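Local structure of uncharacterized peptidase Lmo0363 (Listeria monocytogenes, 3L4E) at residues K3-T8 with E108-G113; Q26-T31 with N80-V85; F32-S37 with V60-I65. The protein probably acts as a serine-type peptidase of the S51 family, related to peptidase E. All coordinates share one frame; numbering follows the deposited sequence.

In the fold
All three contacts concern one mixed beta sheet. Contacts 2 and 3 are buried and share strand 29-33. That strand pairs with 82-85 in contact 2 and with 59-62 in contact 3, so together they join three neighbouring strands. Their chemistry is backbone hydrogen bonding, extended by threonine, asparagine and aspartate side chains where the strands start or end. Contact 1 is smaller and only partly buried. It sets the start of strand 4-8 beside the end of helix 102-111 and relies on apolar packing and a bridging water. Contacts 1 and 2 touch through Glu-109 and Ile-83. Contacts 1 and 3 lie about 17 Å apart, centre to centre.

Contact 1. Residues K3-T8 with E108-G113; sequences KNLFLT and EEIAAG
Lys-3 meets Ile-110 through its backbone: the Lys-3 CA lies 4.0 Å from the Ile-110 CG2. The lysine side chain itself starts away from the helix, and its NZ is hydrogen-bonded to the carbonyl of Leu-153. Asn-4 follows, at the start of strand 4-8. Its contact with the helix end runs through one water. That water accepts from Asn-4 N at 2.8 Å and from Asn-4 ND2 at 3.0 Å, and donates to Ile-110 O at 2.8 Å. The side chain is folded back with CG beside its own backbone N (chi1 -61°), which lets both N-H groups reach the same water. The other end of the amide, OD1, takes a hydrogen bond from Arg-196. Leu-5 adds the apolar part. Its CD2 packs 4.1 Å from the Ile-110 CD1 and just as close to CG2, and the two side chains cross at about a right angle. Ile-110 also rests on Tyr-116 of strand 115-119, the neighbour of strand 4-8 in the sheet. On the helix side, Gly-113 has positive phi (110°) and ends the helix in a Schellman motif. The C-terminal end of helix 102-111 thus packs on the start of strand 4-8 through Ile-110. Ile-110 O takes the water as well as Gly-113 N, so one water ties the helix end to the Asn-4 amide and helps hold that amide in place.

Contact 2. Residues Q26-T31 with N80-V85; sequences QGKTVT and NDFIYV
Thr-29 O receives two backbone N-H groups. Phe-82 N gives the sound bond, 3.0 Å to Thr-29 O. Asp-81 N adds a weak one, bent to 120° at the hydrogen. Asp-81 N also bonds the Thr-29 OG1 at 3.1 Å. Thr-29 turns this hydroxyl between its own N and carbonyl carbon (chi1 52°), which carries it to Asp-81 N, just ahead of strand 82-85. In return, Asp-81 OD2 accepts from Thr-29 N at 2.9 Å through its anti lone pair. Backbone and side chains thus bind each other in both directions at this end. Asn-80 reaches farther along: its ND2 donates to Thr-31 OG1 at 3.0 Å, with the hydroxyl almost in the amide plane. The same ND2 is also hydrogen-bonded to Glu-61. The bond from Phe-82 N to Thr-29 O opens a parallel ladder in the alpha/beta sheet, where strand 29-33 lies between 59-62 and 82-85. Two bonds continue it: Thr-31 N donates to Phe-82 O, and Tyr-84 N donates to Thr-31 O at 2.8 Å. A water is hydrogen-bonded to Thr-31 OG1. Val-30 and Phe-82 share one face of the sheet. The Val-30 CG2 comes obliquely to the Phe-82 CD2, and the Val-30 CG1 touches the Tyr-84 CB at 3.6 Å. At the outer end the extended chain of Lys-28 brings its CD obliquely to the Phe-82 CZ, at 3.7 Å. The Tyr-84 side chain lies about 9 Å from that of Ser-120, assigned to the charge relay system by similarity. Strand 115-119 leads into Ser-120 and flanks strand 82-85 on the side away from strand 29-33.

Contact 3. Residues F32-S37 with V60-I65; sequences FIPTAS and VEELDI
Phe-32 has its CG anti to the backbone N, and Val-60 places CG1 the same way, both chi1 angles being near 180°. These two torsions bring the Val-60 CG1 to 3.4 Å from the Phe-32 CB, with the methyl set obliquely to the ring. The contact closes a beta-alpha-beta crossover: strand 29-33, helix 44-55, then strand 59-62, which lies parallel beside the first at the edge of the sheet. Phe-32 bonds the second strand on both sides of Glu-62. Its N donates to Glu-61 O at 2.9 Å. Its O accepts from Leu-63 N at 2.9 Å. The Glu-62 side chain runs beside the Phe-32 ring and points the same way. Ring and carboxylate planes are 40° apart, and OE2 forms a salt bridge with Lys-50 of the crossover helix. Past the paired strands the segments stay close. Leu-63 O lies 3.4 Å from the Ile-33 CA in a C-H...O contact and 3.5 Å from the Pro-34 CD. The Ile-33 CG2 meets the Ile-65 CG1 at 3.9 Å, the two side chains crossing obliquely. Leu-63 and Ile-65 also pack on helix 70-79. Within the turn after the first strand, Ser-37 N and OG both donate to Pro-34 O. Across the loops, Thr-35 OG1 donates to Asp-64 OD1 at 2.8 Å, on the anti side and 32° out of the carboxylate plane; the same oxygen also accepts from Ala-66 N.

Contact 1. Residues K3-T8 with E108-G113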
ATOM      1  N   LYS A   3       3.489  -0.463  15.044  1.00 29.99           N
ATOM      2  CA  LYS A   3       2.982  -0.898  13.752  1.00 29.48           C
ATOM      3  C   LYS A   3       1.558  -0.385  13.533  1.00 28.42           C
ATOM      4  O   LYS A   3       0.584  -0.994  13.978  1.00 34.30           O
ATOM      5  CB  LYS A   3       3.025  -2.421  13.641  1.00 28.81           C
ATOM      6  CG  LYS A   3       2.912  -2.934  12.216  1.00 33.79           C
ATOM      7  CD  LYS A   3       2.554  -4.412  12.186  1.00 34.61           C
ATOM      8  CE  LYS A   3       3.578  -5.265  12.891  1.00 38.65           C
ATOM      9  NZ  LYS A   3       3.090  -6.666  12.966  1.00 38.70           N
ATOM     10  N   ASN A   4       1.456   0.746  12.849  1.00 21.64           N
ATOM     11  CA  ASN A   4       0.172   1.370  12.549  1.00 19.07           C
ATOM     12  C   ASN A   4      -0.042   1.344  11.044  1.00 16.06           C
ATOM     13  O   ASN A   4       0.609   2.089  10.313  1.00 17.95           O
ATOM     14  CB  ASN A   4       0.162   2.813  13.053  1.00 21.16           C
ATOM     15  CG  ASN A   4       0.356   2.906  14.552  1.00 25.36           C
ATOM     16  OD1 ASN A   4      -0.569   2.679  15.319  1.00 26.66           O
ATOM     17  ND2 ASN A   4       1.570   3.232  14.974  1.00 25.72           N
ATOM     18  N   LEU A   5      -0.939   0.474  10.583  1.00 14.54           N
ATOM     19  CA  LEU A   5      -1.164   0.275   9.160  1.00 14.76           C
ATOM     20  C   LEU A   5      -2.645   0.317   8.853  1.00 13.89           C
ATOM     21  O   LEU A   5      -3.458  -0.185   9.631  1.00 14.38           O
ATOM     22  CB  LEU A   5      -0.626  -1.086   8.707  1.00 16.07           C
ATOM     23  CG  LEU A   5       0.692  -1.608   9.284  1.00 16.93           C
ATOM     24  CD1 LEU A   5       0.953  -3.031   8.784  1.00 19.00           C
ATOM     25  CD2 LEU A   5       1.836  -0.685   8.924  1.00 16.70           C
ATOM     26  N   PHE A   6      -2.986   0.900   7.709  1.00 10.97           N
ATOM     27  CA  PHE A   6      -4.347   0.860   7.185  1.00 10.42           C
ATOM     28  C   PHE A   6      -4.240   0.274   5.789  1.00 12.29           C
ATOM     29  O   PHE A   6      -3.634   0.892   4.917  1.00 11.18           O
ATOM     30  CB  PHE A   6      -4.903   2.286   7.134  1.00 12.16           C
ATOM     31  CG  PHE A   6      -6.300   2.394   6.592  1.00 11.52           C
ATOM     32  CD1 PHE A   6      -7.396   2.342   7.449  1.00 12.31           C
ATOM     33  CD2 PHE A   6      -6.524   2.569   5.232  1.00 11.79           C
ATOM     34  CE1 PHE A   6      -8.691   2.467   6.962  1.00 14.19           C
ATOM     35  CE2 PHE A   6      -7.827   2.689   4.735  1.00 13.16           C
ATOM     36  CZ  PHE A   6      -8.904   2.638   5.601  1.00 12.49           C
ATOM     37  N   LEU A   7      -4.785  -0.928   5.587  1.00 12.66           N
ATOM     38  CA  LEU A   7      -4.662  -1.612   4.298  1.00 13.30           C
ATOM     39  C   LEU A   7      -6.005  -1.641   3.575  1.00 12.64           C
ATOM     40  O   LEU A   7      -7.043  -1.876   4.188  1.00 15.30           O
ATOM     41  CB  LEU A   7      -4.115  -3.035   4.485  1.00 14.20           C
ATOM     42  CG  LEU A   7      -2.841  -3.149   5.324  1.00 13.65           C
ATOM     43  CD1 LEU A   7      -2.353  -4.612   5.425  1.00 16.48           C
ATOM     44  CD2 LEU A   7      -1.752  -2.259   4.742  1.00 16.62           C
ATOM     45  N   THR A   8      -5.981  -1.412   2.268  1.00 11.93           N
ATOM     46  CA  THR A   8      -7.207  -1.265   1.498  1.00 12.97           C
ATOM     47  C   THR A   8      -6.996  -1.769   0.069  1.00 14.47           C
ATOM     48  O   THR A   8      -5.860  -1.842  -0.397  1.00 14.60           O
ATOM     49  CB  THR A   8      -7.659   0.233   1.502  1.00 14.47           C
ATOM     50  OG1 THR A   8      -8.803   0.409   0.657  1.00 18.37           O
ATOM     51  CG2 THR A   8      -6.545   1.137   1.003  1.00 16.72           C
ATOM     52  N   GLU A 108      11.625   1.531   9.187  1.00 24.38           N
ATOM     53  CA  GLU A 108      12.090   2.329  10.324  1.00 25.86           C
ATOM     54  C   GLU A 108      11.042   3.346  10.772  1.00 25.23           C
ATOM     55  O   GLU A 108      10.794   3.508  11.970  1.00 27.59           O
ATOM     56  CB  GLU A 108      13.410   3.049  10.009  1.00 28.19           C
ATOM     57  CG  GLU A 108      13.917   3.908  11.168  1.00 34.77           C
ATOM     58  CD  GLU A 108      15.004   4.897  10.768  1.00 39.60           C
ATOM     59  OE1 GLU A 108      15.573   4.769   9.661  1.00 37.98           O
ATOM     60  OE2 GLU A 108      15.296   5.806  11.574  1.00 46.07           O
ATOM     61  N   GLU A 109      10.433   4.038   9.813  1.00 22.36           N
ATOM     62  CA  GLU A 109       9.411   5.026  10.136  1.00 25.70           C
ATOM     63  C   GLU A 109       8.206   4.378  10.808  1.00 23.94           C
ATOM     64  O   GLU A 109       7.684   4.894  11.794  1.00 24.99           O
ATOM     65  CB  GLU A 109       8.967   5.780   8.879  1.00 26.35           C
ATOM     66  CG  GLU A 109      10.045   6.662   8.265  1.00 30.42           C
ATOM     67  CD  GLU A 109      10.506   7.759   9.210  1.00 35.20           C
ATOM     68  OE1 GLU A 109       9.649   8.385   9.869  1.00 38.43           O
ATOM     69  OE2 GLU A 109      11.723   8.000   9.298  1.00 37.65           O
ATOM     70  N   ILE A 110       7.752   3.257  10.258  1.00 20.71           N
ATOM     71  CA  ILE A 110       6.646   2.517  10.852  1.00 21.34           C
ATOM     72  C   ILE A 110       6.987   2.097  12.281  1.00 23.73           C
ATOM     73  O   ILE A 110       6.168   2.222  13.185  1.00 23.75           O
ATOM     74  CB  ILE A 110       6.286   1.295   9.995  1.00 19.72           C
ATOM     75  CG1 ILE A 110       5.698   1.764   8.662  1.00 18.19           C
ATOM     76  CG2 ILE A 110       5.312   0.385  10.727  1.00 20.82           C
ATOM     77  CD1 ILE A 110       5.459   0.645   7.671  1.00 17.69           C
ATOM     78  N   ALA A 111       8.208   1.619  12.486  1.00 27.44           N
ATOM     79  CA  ALA A 111       8.630   1.201  13.819  1.00 30.86           C
ATOM     80  C   ALA A 111       8.631   2.374  14.802  1.00 34.02           C
ATOM     81  O   ALA A 111       8.446   2.184  16.004  1.00 35.56           O
ATOM     82  CB  ALA A 111      10.001   0.547  13.769  1.00 31.42           C
ATOM     83  N   ALA A 112       8.831   3.582  14.280  1.00 30.87           N
ATOM     84  CA  ALA A 112       8.844   4.791  15.099  1.00 32.26           C
ATOM     85  C   ALA A 112       7.439   5.347  15.337  1.00 34.34           C
ATOM     86  O   ALA A 112       7.274   6.363  16.012  1.00 38.89           O
ATOM     87  CB  ALA A 112       9.728   5.846  14.463  1.00 34.65           C
ATOM     88  N   GLY A 113       6.431   4.691  14.770  1.00 30.55           N
ATOM     89  CA  GLY A 113       5.046   5.075  14.999  1.00 27.84           C
ATOM     90  C   GLY A 113       4.318   5.705  13.819  1.00 27.59           C
ATOM     91  O   GLY A 113       3.143   6.049  13.928  1.00 30.81           O
TER
HETATM   92  O   HOH W   1       3.462   2.649  12.728  1.00 21.71           O

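Contact 2. Residues Q26-T31 with N80-V85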
ATOM      1  N   GLN A  26      -6.698  17.247   9.904  0.57 24.08           N
ATOM      2  CA  GLN A  26      -6.500  18.560   9.298  0.57 28.40           C
ATOM      3  C   GLN A  26      -5.079  19.084   9.475  0.57 27.18           C
ATOM      4  O   GLN A  26      -4.591  19.218  10.599  0.57 26.74           O
ATOM      5  CB  GLN A  26      -7.498  19.577   9.862  0.57 31.64           C
ATOM      6  CG  GLN A  26      -7.367  20.969   9.258  0.57 29.95           C
ATOM      7  CD  GLN A  26      -7.912  21.045   7.842  0.57 34.42           C
ATOM      8  OE1 GLN A  26      -8.876  20.358   7.500  0.57 43.01           O
ATOM      9  NE2 GLN A  26      -7.303  21.890   7.014  0.57 38.95           N
ATOM     10  N   GLY A  27      -4.426  19.388   8.356  1.00 26.66           N
ATOM     11  CA  GLY A  27      -3.094  19.962   8.378  1.00 25.17           C
ATOM     12  C   GLY A  27      -1.954  18.962   8.456  1.00 25.83           C
ATOM     13  O   GLY A  27      -0.789  19.350   8.351  1.00 27.25           O
ATOM     14  N   LYS A  28      -2.270  17.684   8.651  1.00 23.59           N
ATOM     15  CA  LYS A  28      -1.219  16.676   8.690  1.00 25.20           C
ATOM     16  C   LYS A  28      -0.744  16.390   7.280  1.00 24.74           C
ATOM     17  O   LYS A  28      -1.476  16.615   6.320  1.00 24.72           O
ATOM     18  CB  LYS A  28      -1.689  15.407   9.401  1.00 26.60           C
ATOM     19  CG  LYS A  28      -1.994  15.643  10.869  1.00 32.90           C
ATOM     20  CD  LYS A  28      -2.044  14.351  11.654  1.00 36.28           C
ATOM     21  CE  LYS A  28      -1.942  14.617  13.142  1.00 39.14           C
ATOM     22  NZ  LYS A  28      -1.781  13.349  13.905  1.00 41.18           N
ATOM     23  N   THR A  29       0.486  15.898   7.160  1.00 24.90           N
ATOM     24  CA  THR A  29       1.125  15.737   5.863  1.00 24.21           C
ATOM     25  C   THR A  29       1.316  14.273   5.490  1.00 19.73           C
ATOM     26  O   THR A  29       1.520  13.422   6.354  1.00 22.40           O
ATOM     27  CB  THR A  29       2.495  16.411   5.854  1.00 25.99           C
ATOM     28  OG1 THR A  29       3.254  15.943   6.977  1.00 33.62           O
ATOM     29  CG2 THR A  29       2.334  17.917   5.958  1.00 27.61           C
ATOM     30  N   VAL A  30       1.261  13.994   4.193  1.00 19.28           N
ATOM     31  CA  VAL A  30       1.345  12.625   3.694  1.00 18.23           C
ATOM     32  C   VAL A  30       2.437  12.521   2.635  1.00 22.28           C
ATOM     33  O   VAL A  30       2.437  13.292   1.684  1.00 21.42           O
ATOM     34  CB  VAL A  30       0.006  12.209   3.042  1.00 18.70           C
ATOM     35  CG1 VAL A  30       0.065  10.781   2.498  1.00 16.39           C
ATOM     36  CG2 VAL A  30      -1.136  12.362   4.030  1.00 20.28           C
ATOM     37  N   THR A  31       3.364  11.578   2.809  1.00 18.30           N
ATOM     38  CA  THR A  31       4.263  11.181   1.732  1.00 18.65           C
ATOM     39  C   THR A  31       3.481  10.218   0.850  1.00 20.39           C
ATOM     40  O   THR A  31       3.156   9.106   1.274  1.00 16.73           O
ATOM     41  CB  THR A  31       5.532  10.475   2.258  1.00 18.52           C
ATOM     42  OG1 THR A  31       6.281  11.383   3.070  1.00 22.14           O
ATOM     43  CG2 THR A  31       6.407  10.026   1.104  1.00 20.02           C
ATOM     44  N   ASN A  80       7.209  13.894   6.935  1.00 33.39           N
ATOM     45  CA  ASN A  80       5.753  13.854   6.888  1.00 30.46           C
ATOM     46  C   ASN A  80       5.127  12.858   7.857  1.00 29.19           C
ATOM     47  O   ASN A  80       5.757  11.876   8.263  1.00 28.61           O
ATOM     48  CB  ASN A  80       5.270  13.641   5.453  1.00 27.82           C
ATOM     49  CG  ASN A  80       5.757  14.742   4.517  1.00 31.03           C
ATOM     50  OD1 ASN A  80       5.775  15.919   4.883  1.00 37.36           O
ATOM     51  ND2 ASN A  80       6.169  14.365   3.319  1.00 33.20           N
ATOM     52  N   ASP A  81       3.882  13.132   8.229  1.00 25.88           N
ATOM     53  CA  ASP A  81       3.197  12.387   9.271  1.00 27.14           C
ATOM     54  C   ASP A  81       2.827  10.974   8.856  1.00 24.98           C
ATOM     55  O   ASP A  81       2.943  10.039   9.654  1.00 27.04           O
ATOM     56  CB  ASP A  81       1.942  13.142   9.694  1.00 28.77           C
ATOM     57  CG  ASP A  81       2.259  14.509  10.264  1.00 32.91           C
ATOM     58  OD1 ASP A  81       3.012  14.573  11.253  1.00 34.59           O
ATOM     59  OD2 ASP A  81       1.770  15.514   9.718  1.00 35.20           O
ATOM     60  N   PHE A  82       2.380  10.824   7.610  1.00 20.09           N
ATOM     61  CA  PHE A  82       1.882   9.543   7.114  1.00 16.90           C
ATOM     62  C   PHE A  82       2.628   9.123   5.866  1.00 17.15           C
ATOM     63  O   PHE A  82       3.220   9.958   5.186  1.00 18.07           O
ATOM     64  CB  PHE A  82       0.394   9.628   6.760  1.00 16.24           C
ATOM     65  CG  PHE A  82      -0.480  10.130   7.877  1.00 22.32           C
ATOM     66  CD1 PHE A  82      -0.161   9.886   9.198  1.00 26.52           C
ATOM     67  CD2 PHE A  82      -1.637  10.834   7.595  1.00 29.40           C
ATOM     68  CE1 PHE A  82      -0.972  10.345  10.213  1.00 28.95           C
ATOM     69  CE2 PHE A  82      -2.453  11.295   8.609  1.00 34.21           C
ATOM     70  CZ  PHE A  82      -2.121  11.051   9.918  1.00 27.92           C
ATOM     71  N   ILE A  83       2.595   7.823   5.576  1.00 15.73           N
ATOM     72  CA  ILE A  83       3.111   7.284   4.323  1.00 13.60           C
ATOM     73  C   ILE A  83       1.940   6.629   3.594  1.00 12.26           C
ATOM     74  O   ILE A  83       1.212   5.845   4.191  1.00 16.00           O
ATOM     75  CB  ILE A  83       4.218   6.223   4.578  1.00 15.16           C
ATOM     76  CG1 ILE A  83       5.379   6.828   5.376  1.00 17.82           C
ATOM     77  CG2 ILE A  83       4.730   5.632   3.254  1.00 17.69           C
ATOM     78  CD1 ILE A  83       6.293   5.788   6.020  1.00 19.10           C
ATOM     79  N   TYR A  84       1.744   6.962   2.320  1.00 13.17           N
ATOM     80  CA  TYR A  84       0.644   6.398   1.536  1.00 12.18           C
ATOM     81  C   TYR A  84       1.216   5.829   0.250  1.00 12.03           C
ATOM     82  O   TYR A  84       1.920   6.525  -0.478  1.00 13.91           O
ATOM     83  CB  TYR A  84      -0.358   7.501   1.203  1.00 15.08           C
ATOM     84  CG  TYR A  84      -1.565   7.108   0.370  1.00 11.63           C
ATOM     85  CD1 TYR A  84      -1.438   6.809  -0.990  1.00 13.75           C
ATOM     86  CD2 TYR A  84      -2.842   7.097   0.933  1.00 14.39           C
ATOM     87  CE1 TYR A  84      -2.550   6.488  -1.764  1.00 13.21           C
ATOM     88  CE2 TYR A  84      -3.955   6.772   0.179  1.00 12.53           C
ATOM     89  CZ  TYR A  84      -3.807   6.471  -1.168  1.00 12.06           C
ATOM     90  OH  TYR A  84      -4.926   6.157  -1.909  1.00 13.36           O
ATOM     91  N   VAL A  85       0.895   4.571  -0.033  1.00 11.04           N
ATOM     92  CA  VAL A  85       1.391   3.904  -1.231  1.00 11.14           C
ATOM     93  C   VAL A  85       0.211   3.501  -2.107  1.00 10.28           C
ATOM     94  O   VAL A  85      -0.635   2.705  -1.687  1.00 12.75           O
ATOM     95  CB  VAL A  85       2.251   2.679  -0.868  1.00 11.53           C
ATOM     96  CG1 VAL A  85       2.717   1.939  -2.136  1.00 14.73           C
ATOM     97  CG2 VAL A  85       3.445   3.110  -0.017  1.00 12.60           C
TER
HETATM   98  O   HOH W   2       6.374  10.215   5.523  1.00 26.30           O

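Contact 3. Residues F32-S37 with V60-I65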
ATOM      1  N   PHE A  32       3.178  10.659  -0.367  1.00 15.26           N
ATOM      2  CA  PHE A  32       2.279   9.961  -1.287  1.00 16.08           C
ATOM      3  C   PHE A  32       3.134   9.337  -2.383  1.00 17.68           C
ATOM      4  O   PHE A  32       3.746  10.054  -3.175  1.00 19.83           O
ATOM      5  CB  PHE A  32       1.303  11.006  -1.862  1.00 17.44           C
ATOM      6  CG  PHE A  32       0.260  10.471  -2.799  1.00 13.96           C
ATOM      7  CD1 PHE A  32      -0.941   9.981  -2.312  1.00 15.32           C
ATOM      8  CD2 PHE A  32       0.447  10.535  -4.179  1.00 17.07           C
ATOM      9  CE1 PHE A  32      -1.937   9.525  -3.185  1.00 16.00           C
ATOM     10  CE2 PHE A  32      -0.532  10.072  -5.054  1.00 16.81           C
ATOM     11  CZ  PHE A  32      -1.728   9.570  -4.556  1.00 19.47           C
ATOM     12  N   ILE A  33       3.188   8.004  -2.403  1.00 12.89           N
ATOM     13  CA  ILE A  33       4.065   7.257  -3.309  1.00 12.45           C
ATOM     14  C   ILE A  33       3.258   6.553  -4.405  1.00 13.20           C
ATOM     15  O   ILE A  33       2.597   5.555  -4.141  1.00 13.90           O
ATOM     16  CB  ILE A  33       4.895   6.219  -2.525  1.00 13.43           C
ATOM     17  CG1 ILE A  33       5.773   6.924  -1.480  1.00 15.93           C
ATOM     18  CG2 ILE A  33       5.741   5.370  -3.482  1.00 15.17           C
ATOM     19  CD1 ILE A  33       6.391   5.972  -0.468  1.00 16.59           C
ATOM     20  N   PRO A  34       3.271   7.105  -5.629  1.00 14.96           N
ATOM     21  CA  PRO A  34       2.484   6.549  -6.736  1.00 16.03           C
ATOM     22  C   PRO A  34       3.308   5.637  -7.652  1.00 15.69           C
ATOM     23  O   PRO A  34       2.851   5.267  -8.733  1.00 16.42           O
ATOM     24  CB  PRO A  34       2.063   7.804  -7.503  1.00 18.31           C
ATOM     25  CG  PRO A  34       3.259   8.707  -7.351  1.00 18.13           C
ATOM     26  CD  PRO A  34       3.828   8.431  -5.968  1.00 15.36           C
ATOM     27  N   THR A  35       4.507   5.277  -7.213  1.00 13.81           N
ATOM     28  CA  THR A  35       5.448   4.501  -8.028  1.00 15.53           C
ATOM     29  C   THR A  35       4.862   3.251  -8.696  1.00 15.06           C
ATOM     30  O   THR A  35       5.147   2.972  -9.860  1.00 17.08           O
ATOM     31  CB  THR A  35       6.664   4.108  -7.182  1.00 16.04           C
ATOM     32  OG1 THR A  35       7.240   5.301  -6.623  1.00 17.53           O
ATOM     33  CG2 THR A  35       7.709   3.361  -8.015  1.00 18.54           C
ATOM     34  N   ALA A  36       4.056   2.487  -7.969  1.00 14.74           N
ATOM     35  CA  ALA A  36       3.499   1.255  -8.529  1.00 15.02           C
ATOM     36  C   ALA A  36       2.681   1.551  -9.783  1.00 15.29           C
ATOM     37  O   ALA A  36       2.635   0.756 -10.728  1.00 17.55           O
ATOM     38  CB  ALA A  36       2.635   0.542  -7.487  1.00 15.98           C
ATOM     39  N   SER A  37       2.030   2.711  -9.786  1.00 16.72           N
ATOM     40  CA  SER A  37       1.110   3.067 -10.861  1.00 16.96           C
ATOM     41  C   SER A  37       1.806   3.561 -12.125  1.00 16.35           C
ATOM     42  O   SER A  37       1.174   3.668 -13.182  1.00 18.19           O
ATOM     43  CB  SER A  37       0.137   4.145 -10.387  1.00 17.07           C
ATOM     44  OG  SER A  37       0.770   5.420 -10.375  1.00 19.15           O
ATOM     45  N   VAL A  60      -0.768  16.706   0.791  1.00 20.22           N
ATOM     46  CA  VAL A  60      -0.189  15.581   0.070  1.00 20.46           C
ATOM     47  C   VAL A  60       1.103  15.982  -0.634  1.00 24.49           C
ATOM     48  O   VAL A  60       1.119  16.923  -1.430  1.00 30.89           O
ATOM     49  CB  VAL A  60      -1.175  15.023  -0.967  1.00 26.84           C
ATOM     50  CG1 VAL A  60      -0.568  13.827  -1.685  1.00 27.04           C
ATOM     51  CG2 VAL A  60      -2.483  14.641  -0.294  1.00 28.51           C
ATOM     52  N   GLU A  61       2.176  15.255  -0.345  0.68 24.61           N
ATOM     53  CA  GLU A  61       3.476  15.502  -0.957  0.68 25.54           C
ATOM     54  C   GLU A  61       3.969  14.274  -1.719  0.68 24.08           C
ATOM     55  O   GLU A  61       4.272  13.241  -1.119  0.68 26.30           O
ATOM     56  CB  GLU A  61       4.493  15.892   0.111  0.68 31.11           C
ATOM     57  CG  GLU A  61       4.163  17.206   0.805  0.68 37.84           C
ATOM     58  CD  GLU A  61       5.213  17.621   1.813  0.68 44.43           C
ATOM     59  OE1 GLU A  61       6.302  17.006   1.828  0.68 46.94           O
ATOM     60  OE2 GLU A  61       4.950  18.564   2.587  0.68 48.53           O
ATOM     61  N   GLU A  62       4.067  14.393  -3.039  1.00 24.13           N
ATOM     62  CA  GLU A  62       4.456  13.257  -3.862  1.00 24.38           C
ATOM     63  C   GLU A  62       5.932  12.866  -3.725  1.00 24.17           C
ATOM     64  O   GLU A  62       6.817  13.719  -3.623  1.00 25.50           O
ATOM     65  CB  GLU A  62       4.093  13.510  -5.322  1.00 30.24           C
ATOM     66  CG  GLU A  62       2.618  13.828  -5.498  1.00 34.47           C
ATOM     67  CD  GLU A  62       2.063  13.328  -6.809  1.00 39.07           C
ATOM     68  OE1 GLU A  62       2.856  12.811  -7.630  1.00 40.51           O
ATOM     69  OE2 GLU A  62       0.836  13.452  -7.017  1.00 39.48           O
ATOM     70  N   LEU A  63       6.173  11.559  -3.718  1.00 23.63           N
ATOM     71  CA  LEU A  63       7.518  10.994  -3.703  1.00 21.65           C
ATOM     72  C   LEU A  63       7.528   9.790  -4.630  1.00 19.91           C
ATOM     73  O   LEU A  63       6.916   8.768  -4.320  1.00 24.00           O
ATOM     74  CB  LEU A  63       7.921  10.563  -2.283  1.00 22.27           C
ATOM     75  CG  LEU A  63       9.259   9.831  -2.106  1.00 24.70           C
ATOM     76  CD1 LEU A  63      10.419  10.763  -2.437  1.00 31.82           C
ATOM     77  CD2 LEU A  63       9.415   9.256  -0.691  1.00 23.09           C
ATOM     78  N   ASP A  64       8.186   9.918  -5.784  1.00 23.34           N
ATOM     79  CA  ASP A  64       8.343   8.779  -6.688  1.00 21.73           C
ATOM     80  C   ASP A  64       9.700   8.131  -6.432  1.00 23.18           C
ATOM     81  O   ASP A  64      10.742   8.661  -6.816  1.00 25.88           O
ATOM     82  CB  ASP A  64       8.190   9.200  -8.155  1.00 28.45           C
ATOM     83  CG  ASP A  64       8.171   8.012  -9.122  1.00 31.36           C
ATOM     84  OD1 ASP A  64       8.333   6.852  -8.685  1.00 26.82           O
ATOM     85  OD2 ASP A  64       7.991   8.244 -10.334  1.00 33.98           O
ATOM     86  N   ILE A  65       9.669   6.994  -5.746  1.00 26.39           N
ATOM     87  CA  ILE A  65      10.864   6.218  -5.435  1.00 27.24           C
ATOM     88  C   ILE A  65      11.704   5.912  -6.667  1.00 30.59           C
ATOM     89  O   ILE A  65      12.918   5.771  -6.574  1.00 29.34           O
ATOM     90  CB  ILE A  65      10.484   4.882  -4.757  1.00 31.89           C
ATOM     91  CG1 ILE A  65       9.629   5.145  -3.515  1.00 29.58           C
ATOM     92  CG2 ILE A  65      11.729   4.053  -4.431  1.00 29.61           C
ATOM     93  CD1 ILE A  65      10.291   6.033  -2.503  1.00 25.61           C
TER